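Local coordinates for protein acetone carboxylase alpha subunit (Xanthobacter autotrophicus Py2, PDB 5M45) that forms the alpha subunit of a six-chain acetone carboxylase assembly and belongs to the hydantoinase B/oxoprolinase family, with a bound manganese ion, at residues A433-W438 with A477-E482; C458-T463 with G483-M488. All coordinates share one frame; numbering follows the deposited sequence.

Contact 1 of 2, residues A433-W438 with A477-E482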
loop_
_atom_site.group_PDB
_atom_site.type_symbol
_atom_site.label_atom_id
_atom_site.label_comp_id
_atom_site.label_asym_id
_atom_site.label_seq_id
_atom_site.Cartn_x
_atom_site.Cartn_y
_atom_site.Cartn_z
ATOM N N ALA A 433 -14.732 -8.466 28.632
ATOM C CA ALA A 433 -13.462 -7.813 28.891
ATOM C C ALA A 433 -13.008 -6.994 27.706
ATOM O O ALA A 433 -13.385 -7.280 26.562
ATOM C CB ALA A 433 -12.399 -8.855 29.196
ATOM N N ASN A 434 -12.165 -6.021 27.966
ATOM C CA ASN A 434 -11.350 -5.434 26.909
ATOM C C ASN A 434 -10.343 -6.507 26.415
ATOM O O ASN A 434 -9.617 -7.112 27.233
ATOM C CB ASN A 434 -10.611 -4.181 27.410
ATOM C CG ASN A 434 -10.043 -3.347 26.277
ATOM O OD1 ASN A 434 -9.006 -3.686 25.686
ATOM N ND2 ASN A 434 -10.709 -2.239 25.971
ATOM N N THR A 435 -10.332 -6.763 25.108
ATOM C CA THR A 435 -9.507 -7.838 24.532
ATOM C C THR A 435 -8.087 -7.304 24.209
ATOM O O THR A 435 -7.824 -6.842 23.080
ATOM C CB THR A 435 -10.182 -8.439 23.274
ATOM O OG1 THR A 435 -10.220 -7.467 22.215
ATOM C CG2 THR A 435 -11.536 -8.920 23.591
ATOM N N SER A 436 -7.230 -7.313 25.220
ATOM C CA SER A 436 -5.834 -6.772 25.141
ATOM C C SER A 436 -5.076 -7.283 26.377
ATOM O O SER A 436 -5.718 -7.882 27.252
ATOM C CB SER A 436 -5.872 -5.238 25.080
ATOM O OG SER A 436 -6.324 -4.652 26.316
ATOM N N ASN A 437 -3.757 -7.119 26.527
ATOM C CA ASN A 437 -2.761 -6.528 25.596
ATOM C C ASN A 437 -2.477 -7.381 24.365
ATOM O O ASN A 437 -2.559 -8.593 24.439
ATOM C CB ASN A 437 -1.437 -6.377 26.355
ATOM C CG ASN A 437 -0.321 -5.743 25.501
ATOM O OD1 ASN A 437 -0.381 -4.548 25.150
ATOM N ND2 ASN A 437 0.719 -6.526 25.223
ATOM N N TRP A 438 -2.096 -6.722 23.265
ATOM C CA TRP A 438 -1.565 -7.358 22.052
ATOM C C TRP A 438 -0.029 -7.196 21.959
ATOM O O TRP A 438 0.495 -6.093 21.649
ATOM C CB TRP A 438 -2.247 -6.767 20.803
ATOM C CG TRP A 438 -3.716 -7.001 20.736
ATOM C CD1 TRP A 438 -4.704 -6.136 21.175
ATOM C CD2 TRP A 438 -4.402 -8.159 20.224
ATOM N NE1 TRP A 438 -5.938 -6.680 20.969
ATOM C CE2 TRP A 438 -5.799 -7.930 20.413
ATOM C CE3 TRP A 438 -3.987 -9.372 19.682
ATOM C CZ2 TRP A 438 -6.777 -8.854 20.030
ATOM C CZ3 TRP A 438 -4.972 -10.324 19.282
ATOM C CH2 TRP A 438 -6.367 -10.032 19.447
ATOM N N ALA A 477 -13.044 -14.170 24.291
ATOM C CA ALA A 477 -13.057 -12.808 23.771
ATOM C C ALA A 477 -14.424 -12.561 23.153
ATOM O O ALA A 477 -15.048 -13.485 22.646
ATOM C CB ALA A 477 -11.961 -12.635 22.731
ATOM N N ILE A 478 -14.893 -11.328 23.167
ATOM C CA ILE A 478 -16.195 -10.991 22.504
ATOM C C ILE A 478 -16.253 -11.420 21.014
ATOM O O ILE A 478 -17.288 -11.870 20.559
ATOM C CB ILE A 478 -16.554 -9.501 22.680
ATOM C CG1 ILE A 478 -17.968 -9.175 22.149
ATOM C CG2 ILE A 478 -15.555 -8.581 22.001
ATOM C CD1 ILE A 478 -19.075 -9.933 22.854
ATOM N N TRP A 479 -15.131 -11.312 20.297
ATOM C CA TRP A 479 -15.062 -11.681 18.874
ATOM C C TRP A 479 -14.891 -13.193 18.587
ATOM O O TRP A 479 -14.873 -13.607 17.419
ATOM C CB TRP A 479 -13.982 -10.834 18.104
ATOM C CG TRP A 479 -12.729 -10.556 18.857
ATOM C CD1 TRP A 479 -12.396 -9.381 19.481
ATOM C CD2 TRP A 479 -11.661 -11.462 19.138
ATOM N NE1 TRP A 479 -11.193 -9.489 20.109
ATOM C CE2 TRP A 479 -10.700 -10.752 19.913
ATOM C CE3 TRP A 479 -11.396 -12.790 18.775
ATOM C CZ2 TRP A 479 -9.524 -11.334 20.362
ATOM C CZ3 TRP A 479 -10.219 -13.381 19.229
ATOM C CH2 TRP A 479 -9.291 -12.645 20.003
ATOM N N ASN A 480 -14.716 -14.023 19.623
ATOM C CA ASN A 480 -14.705 -15.485 19.502
ATOM C C ASN A 480 -14.858 -16.116 20.898
ATOM O O ASN A 480 -13.866 -16.112 21.719
ATOM C CB ASN A 480 -13.409 -16.024 18.818
ATOM C CG ASN A 480 -13.472 -17.545 18.551
ATOM O OD1 ASN A 480 -14.400 -18.270 19.023
ATOM N ND2 ASN A 480 -12.489 -18.051 17.794
ATOM N N PRO A 481 -16.062 -16.650 21.217
ATOM C CA PRO A 481 -16.279 -17.229 22.543
ATOM C C PRO A 481 -15.516 -18.557 22.794
ATOM O O PRO A 481 -15.397 -18.975 23.972
ATOM C CB PRO A 481 -17.816 -17.398 22.593
ATOM C CG PRO A 481 -18.199 -17.675 21.155
ATOM C CD PRO A 481 -17.252 -16.800 20.353
ATOM N N GLU A 482 -15.034 -19.221 21.726
ATOM C CA GLU A 482 -14.200 -20.435 21.867
ATOM C C GLU A 482 -12.742 -20.047 22.125
ATOM O O GLU A 482 -11.865 -20.184 21.265
ATOM C CB GLU A 482 -14.335 -21.357 20.633
ATOM C CG GLU A 482 -15.711 -21.943 20.466
ATOM C CD GLU A 482 -15.893 -22.748 19.161
ATOM O OE1 GLU A 482 -15.463 -23.931 19.074
ATOM O OE2 GLU A 482 -16.496 -22.204 18.205
HETATM O O HOH W 1 -13.857 -9.911 25.602
#

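Contact 2 of 2, residues C458-T463 with G483-M488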
loop_
_atom_site.group_PDB
_atom_site.type_symbol
_atom_site.label_atom_id
_atom_site.label_comp_id
_atom_site.label_asym_id
_atom_site.label_seq_id
_atom_site.Cartn_x
_atom_site.Cartn_y
_atom_site.Cartn_z
ATOM N N CYS A 458 -4.512 -12.925 24.057
ATOM C CA CYS A 458 -5.708 -12.169 24.429
ATOM C C CYS A 458 -6.981 -12.593 23.650
ATOM O O CYS A 458 -7.972 -11.828 23.581
ATOM C CB CYS A 458 -5.489 -10.648 24.381
ATOM S SG CYS A 458 -4.808 -10.056 22.798
ATOM N N ALA A 459 -6.956 -13.815 23.107
ATOM C CA ALA A 459 -8.147 -14.598 22.872
ATOM C C ALA A 459 -8.745 -15.178 24.145
ATOM O O ALA A 459 -9.889 -15.679 24.097
ATOM C CB ALA A 459 -7.869 -15.743 21.854
ATOM N N ALA A 460 -7.994 -15.136 25.262
ATOM C CA ALA A 460 -8.339 -15.836 26.507
ATOM C C ALA A 460 -8.344 -14.859 27.683
ATOM O O ALA A 460 -7.447 -14.864 28.522
ATOM C CB ALA A 460 -7.351 -16.972 26.732
ATOM N N ASN A 461 -9.332 -13.962 27.691
ATOM C CA ASN A 461 -9.519 -12.975 28.751
ATOM C C ASN A 461 -10.617 -13.439 29.719
ATOM O O ASN A 461 -11.371 -14.364 29.419
ATOM C CB ASN A 461 -9.953 -11.634 28.162
ATOM C CG ASN A 461 -9.114 -11.199 26.992
ATOM O OD1 ASN A 461 -7.941 -10.769 27.152
ATOM N ND2 ASN A 461 -9.695 -11.327 25.765
ATOM N N GLY A 462 -10.761 -12.741 30.840
ATOM C CA GLY A 462 -11.849 -13.024 31.772
ATOM C C GLY A 462 -13.221 -12.699 31.182
ATOM O O GLY A 462 -13.339 -11.829 30.302
ATOM N N THR A 463 -14.245 -13.409 31.641
ATOM C CA THR A 463 -15.643 -13.130 31.244
ATOM C C THR A 463 -16.425 -12.482 32.398
ATOM O O THR A 463 -16.058 -12.596 33.578
ATOM C CB THR A 463 -16.393 -14.374 30.725
ATOM O OG1 THR A 463 -16.678 -15.269 31.814
ATOM C CG2 THR A 463 -15.609 -15.097 29.680
ATOM N N GLY A 483 -12.469 -19.538 23.328
ATOM C CA GLY A 483 -11.134 -19.027 23.634
ATOM C C GLY A 483 -10.070 -20.138 23.654
ATOM O O GLY A 483 -10.354 -21.321 23.947
ATOM N N ASP A 484 -8.851 -19.728 23.328
ATOM C CA ASP A 484 -7.673 -20.578 23.339
ATOM C C ASP A 484 -6.450 -19.664 23.482
ATOM O O ASP A 484 -6.307 -18.731 22.696
ATOM C CB ASP A 484 -7.594 -21.364 22.026
ATOM C CG ASP A 484 -6.556 -22.542 22.061
ATOM O OD1 ASP A 484 -5.607 -22.512 22.896
ATOM O OD2 ASP A 484 -6.741 -23.497 21.213
ATOM N N MET A 485 -5.607 -19.898 24.488
ATOM C CA MET A 485 -4.373 -19.139 24.678
ATOM C C MET A 485 -3.165 -19.659 23.869
ATOM O O MET A 485 -2.136 -18.951 23.772
ATOM C CB MET A 485 -3.988 -19.004 26.159
ATOM C CG MET A 485 -3.656 -20.315 26.858
ATOM S SD MET A 485 -3.185 -20.158 28.609
ATOM C CE MET A 485 -4.693 -19.455 29.312
ATOM N N GLY A 486 -3.308 -20.831 23.255
ATOM C CA GLY A 486 -2.214 -21.489 22.541
ATOM C C GLY A 486 -1.199 -22.131 23.477
ATOM O O GLY A 486 -1.101 -21.730 24.669
ATOM N N ASP A 487 -0.456 -23.076 22.938
ATOM C CA ASP A 487 0.661 -23.708 23.654
ATOM C C ASP A 487 1.902 -22.838 23.631
ATOM O O ASP A 487 2.245 -22.266 22.586
ATOM C CB ASP A 487 1.014 -25.085 23.076
ATOM C CG ASP A 487 0.060 -26.187 23.554
ATOM O OD1 ASP A 487 0.255 -26.673 24.708
ATOM O OD2 ASP A 487 -0.895 -26.576 22.803
ATOM N N MET A 488 2.574 -22.746 24.782
ATOM C CA MET A 488 3.862 -22.038 24.877
ATOM C C MET A 488 4.864 -22.559 23.828
ATOM O O MET A 488 5.562 -21.763 23.196
ATOM C CB MET A 488 4.472 -22.145 26.280
ATOM C CG MET A 488 3.768 -21.318 27.336
ATOM S SD MET A 488 4.483 -21.371 29.013
ATOM C CE MET A 488 3.933 -22.960 29.599
#

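Contact 1 of 2, residues A433-W438 with A477-E482
The indole of Trp479 meets Thr435 at its edge and carries the methyl of Ala477, from its own segment, over the centre of one face. Thr435 OG1 lies almost in the ring plane, 3.1 Å from Trp479 NE1, and accepts a fairly straight hydrogen bond (161°). The chi1 of 67° tucks OG1 over the backbone, and CG2, anti to the carbonyl carbon, reaches Ala477 CB at 3.8 Å. A branched threonine thus serves the indole N-H and a methyl at once. Farther along the indole, Trp479 CZ2 comes up to the edge of the Trp438 ring, 3.5 Å from Trp438 CH2. The two six-membered rings are tilted 30° from parallel, with centroids 5.9 Å apart, so they meet at their rims and do not stack face to face. A water bridges the backbones, donating to Ala433 O at 2.8 Å and accepting from Ile478 N, the second residue of a type I turn. Both segments are loops: 433-438 lies between helix 401-422 and strand 440-442, whereas the loop holding 477-482 leads into helix 488-494. Thr435 and Ile478 both pack on Val405 of helix 401-422, while Trp401, at its start, meets the Trp479 ring.

Contact 2 of 2, residues C458-T463 with G483-M488
Two bends within the long loop between strand 450-454 and helix 488-494 pack together here, one of them an Asx turn headed by Asp484, next to the chain of another protein in the assembly. The touching groups are small. Ala459 CB rests against the carbonyl oxygen of Asp484 at 3.5 Å, and Ala460 CB meets Met485 CB at 4.0 Å. At the Gly483 end of the patch Ala459 O lies 3.6 Å from Gly483 CA; the hydrogen-only alpha carbon of glycine suits this close approach to the carbonyl oxygen. Alanine likewise lets the backbones come near, with the CA atoms of Ala460 and Gly483 5.1 Å apart. The segments thus meet through methyl and backbone van der Waals contacts, with no polar bond between them. Met485 and Ala460 both pack on Phe520 of strand 520-526. The turns are held from within: Gly486 N donates to Asp484 OD1 at 2.9 Å, from above the carboxylate plane, and Asn461 ND2 reaches back to Cys458 O at 2.8 Å. Glycine also suits position 486 because its phi is positive. Asp484 N is buried without a partner. The Asp484 side chain leaves the backbone away from segment 458-463, and its carboxylate forms a salt bridge with a basic side chain of the other protein's chain, which probably offsets the nearby Glu87 carboxylate.

How the contacts relate
Contacts 1 and 2 have centres about 8 Å apart and interlock, since their segments alternate along the chain and 477-482 runs directly into 483-488. Cys458 joins them: its SG lies 3.2 Å from Trp438 CD2, and its carbonyl oxygen is 3.6 Å from Trp479 CZ2, so segment 458-463 lies against both tryptophans of contact 1. A second junction puts Ala433 CB 3.3 Å from Gly462 O. Contact 1 is nearer the manganese site of His150, Asp153 and His175, with the Trp438 side chain about 7 Å from the ion, against about 11 Å for the side chain of Ala459. Contact 2 instead extends toward the subunit interface through Asp484 and Asp487.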